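Local coordinates for invasion-associated protein (PDB 4LJ1) that probably binds peptidoglycan in the mycobacterial cell wall through an NlpC/p60 domain that has lost its catalytic activity, at residues Gln80-Gly85 with Pro126-Val131. Sequence-based numbering, arbitrary orientation.
Sequences QQARKG and PYLVRV
Arg130 reaches from strand 128-130 to hold segment 80-85, part of the connection between strands 75-77 and 87-90 of this NlpC/p60 domain. Strand 128-130 pairs antiparallel with strand 75-77, and the chain just beyond 75-77 lies beside 128-130, with Ala82 7.1 Å from Leu128, CA to CA. Here the packing is simple: the CB of Leu128 points toward the loop, and its CD2 meets Ala82 CB at 3.8 Å.

One residue on from Ala82, the side chain of Arg83 can be followed outward over the guanidinium of Arg130. Its CB lies 3.7 Å from Arg130 NH2, and CG is a little closer to the same nitrogen, at 3.5 Å. CD sits over one face of the Arg130 guanidinium, 3.5 Å above the plane and displaced toward the rim. The chain stays extended from CG to NE, which carries NE onward across CZ and NH1. At the tip the two guanidinium planes lie nearly parallel, 10° apart, with Arg130 NH1 over one face of the Arg83 group toward its rim and 3.5 Å from Arg83 NH1. Like charges thus come close at the surface, but Asp86 forms a salt bridge with Arg130 NE and probably offsets much of the cost; its other carboxylate oxygen accepts the backbone N-H of Arg83, so one aspartate is bonded to both segments.

Arg130 leaves the strand with CG anti to the backbone N (chi1 -174°) and then bends at chi3, turning its guanidinium edge to the loop. There NH2 donates to the carbonyl O of Gln81 at 3.1 Å, a somewhat bent bond (143° at the hydrogen) whose acceptor lies almost exactly in the guanidinium plane.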
loop_
_atom_site.group_PDB
_atom_site.type_symbol
_atom_site.label_atom_id
_atom_site.label_comp_id
_atom_site.label_asym_id
_atom_site.label_seq_id
_atom_site.Cartn_x
_atom_site.Cartn_y
_atom_site.Cartn_z
ATOM N N GLN A 80 -16.341 6.886 0.752
ATOM C CA GLN A 80 -17.303 6.842 1.845
ATOM C C GLN A 80 -17.582 5.444 2.385
ATOM O O GLN A 80 -18.235 5.280 3.416
ATOM C CB GLN A 80 -18.603 7.511 1.414
ATOM C CG GLN A 80 -18.536 9.036 1.400
ATOM C CD GLN A 80 -18.654 9.632 2.793
ATOM O OE1 GLN A 80 -19.690 9.500 3.464
ATOM N NE2 GLN A 80 -17.596 10.289 3.241
ATOM N N GLN A 81 -17.076 4.440 1.672
ATOM C CA GLN A 81 -17.236 3.032 2.004
ATOM C C GLN A 81 -15.885 2.409 2.426
ATOM O O GLN A 81 -15.787 1.196 2.625
ATOM C CB GLN A 81 -17.813 2.295 0.792
ATOM C CG GLN A 81 -19.227 2.749 0.429
ATOM C CD GLN A 81 -19.600 2.469 -1.020
ATOM O OE1 GLN A 81 -20.612 2.980 -1.522
ATOM N NE2 GLN A 81 -18.802 1.650 -1.700
ATOM N N ALA A 82 -14.849 3.228 2.606
ATOM C CA ALA A 82 -13.491 2.735 2.921
ATOM C C ALA A 82 -13.450 1.993 4.243
ATOM O O ALA A 82 -14.163 2.334 5.187
ATOM C CB ALA A 82 -12.521 3.904 2.967
ATOM N N ARG A 83 -12.560 1.011 4.306
ATOM C CA ARG A 83 -12.304 0.213 5.504
ATOM C C ARG A 83 -10.807 0.067 5.686
ATOM O O ARG A 83 -10.062 0.032 4.712
ATOM C CB ARG A 83 -12.924 -1.184 5.371
ATOM C CG ARG A 83 -14.439 -1.186 5.353
ATOM C CD ARG A 83 -14.961 -2.594 5.166
ATOM N NE ARG A 83 -16.390 -2.588 4.895
ATOM C CZ ARG A 83 -17.073 -3.653 4.507
ATOM N NH1 ARG A 83 -16.451 -4.811 4.340
ATOM N NH2 ARG A 83 -18.374 -3.556 4.282
ATOM N N LYS A 84 -10.355 -0.038 6.927
ATOM C CA LYS A 84 -8.960 -0.318 7.140
ATOM C C LYS A 84 -8.532 -1.559 6.351
ATOM O O LYS A 84 -9.278 -2.535 6.212
ATOM C CB LYS A 84 -8.609 -0.402 8.622
ATOM C CG LYS A 84 -9.191 -1.536 9.429
ATOM C CD LYS A 84 -8.584 -1.506 10.844
ATOM C CE LYS A 84 -9.420 -2.201 11.898
ATOM N NZ LYS A 84 -8.773 -2.076 13.235
ATOM N N GLY A 85 -7.330 -1.479 5.781
ATOM C CA GLY A 85 -6.795 -2.503 4.901
ATOM C C GLY A 85 -7.000 -2.209 3.427
ATOM O O GLY A 85 -6.307 -2.774 2.584
ATOM N N PRO A 126 -9.832 8.246 -7.588
ATOM C CA PRO A 126 -11.196 8.314 -7.029
ATOM C C PRO A 126 -11.734 7.099 -6.278
ATOM O O PRO A 126 -12.752 7.211 -5.606
ATOM C CB PRO A 126 -12.080 8.586 -8.252
ATOM C CG PRO A 126 -11.201 8.698 -9.416
ATOM C CD PRO A 126 -9.780 8.655 -9.002
ATOM N N TYR A 127 -11.133 5.941 -6.494
ATOM C CA TYR A 127 -11.515 4.719 -5.804
ATOM C C TYR A 127 -10.342 4.192 -5.006
ATOM O O TYR A 127 -9.178 4.318 -5.423
ATOM C CB TYR A 127 -11.904 3.658 -6.814
ATOM C CG TYR A 127 -13.167 3.903 -7.569
ATOM C CD1 TYR A 127 -14.401 3.696 -6.958
ATOM C CD2 TYR A 127 -13.152 4.292 -8.890
ATOM C CE1 TYR A 127 -15.590 3.857 -7.652
ATOM C CE2 TYR A 127 -14.339 4.463 -9.591
ATOM C CZ TYR A 127 -15.550 4.267 -8.946
ATOM O OH TYR A 127 -16.714 4.457 -9.624
ATOM N N LEU A 128 -10.634 3.569 -3.855
ATOM C CA LEU A 128 -9.724 2.679 -3.153
ATOM C C LEU A 128 -9.892 1.279 -3.736
ATOM O O LEU A 128 -10.860 1.003 -4.473
ATOM C CB LEU A 128 -9.995 2.686 -1.648
ATOM C CG LEU A 128 -9.686 3.962 -0.844
ATOM C CD1 LEU A 128 -10.783 5.012 -1.047
ATOM C CD2 LEU A 128 -9.487 3.651 0.639
ATOM N N VAL A 129 -8.989 0.376 -3.356
ATOM C CA VAL A 129 -9.130 -1.030 -3.726
ATOM C C VAL A 129 -9.260 -1.868 -2.474
ATOM O O VAL A 129 -8.485 -1.733 -1.533
ATOM C CB VAL A 129 -7.938 -1.534 -4.553
ATOM C CG1 VAL A 129 -7.846 -3.068 -4.565
ATOM C CG2 VAL A 129 -8.019 -0.952 -5.953
ATOM N N ARG A 130 -10.234 -2.773 -2.476
ATOM C CA ARG A 130 -10.372 -3.768 -1.439
ATOM C C ARG A 130 -9.779 -5.081 -1.915
ATOM O O ARG A 130 -10.234 -5.673 -2.879
ATOM C CB ARG A 130 -11.828 -3.985 -1.060
ATOM C CG ARG A 130 -11.960 -4.936 0.131
ATOM C CD ARG A 130 -13.177 -4.677 0.964
ATOM N NE ARG A 130 -13.231 -3.298 1.383
ATOM C CZ ARG A 130 -14.345 -2.605 1.534
ATOM N NH1 ARG A 130 -15.545 -3.167 1.379
ATOM N NH2 ARG A 130 -14.244 -1.341 1.896
ATOM N N VAL A 131 -8.769 -5.546 -1.209
ATOM C CA VAL A 131 -8.024 -6.716 -1.585
ATOM C C VAL A 131 -8.677 -7.984 -1.042
ATOM O O VAL A 131 -8.807 -8.976 -1.754
ATOM C CB VAL A 131 -6.589 -6.583 -1.031
ATOM C CG1 VAL A 131 -5.763 -7.805 -1.345
ATOM C CG2 VAL A 131 -5.933 -5.330 -1.588
#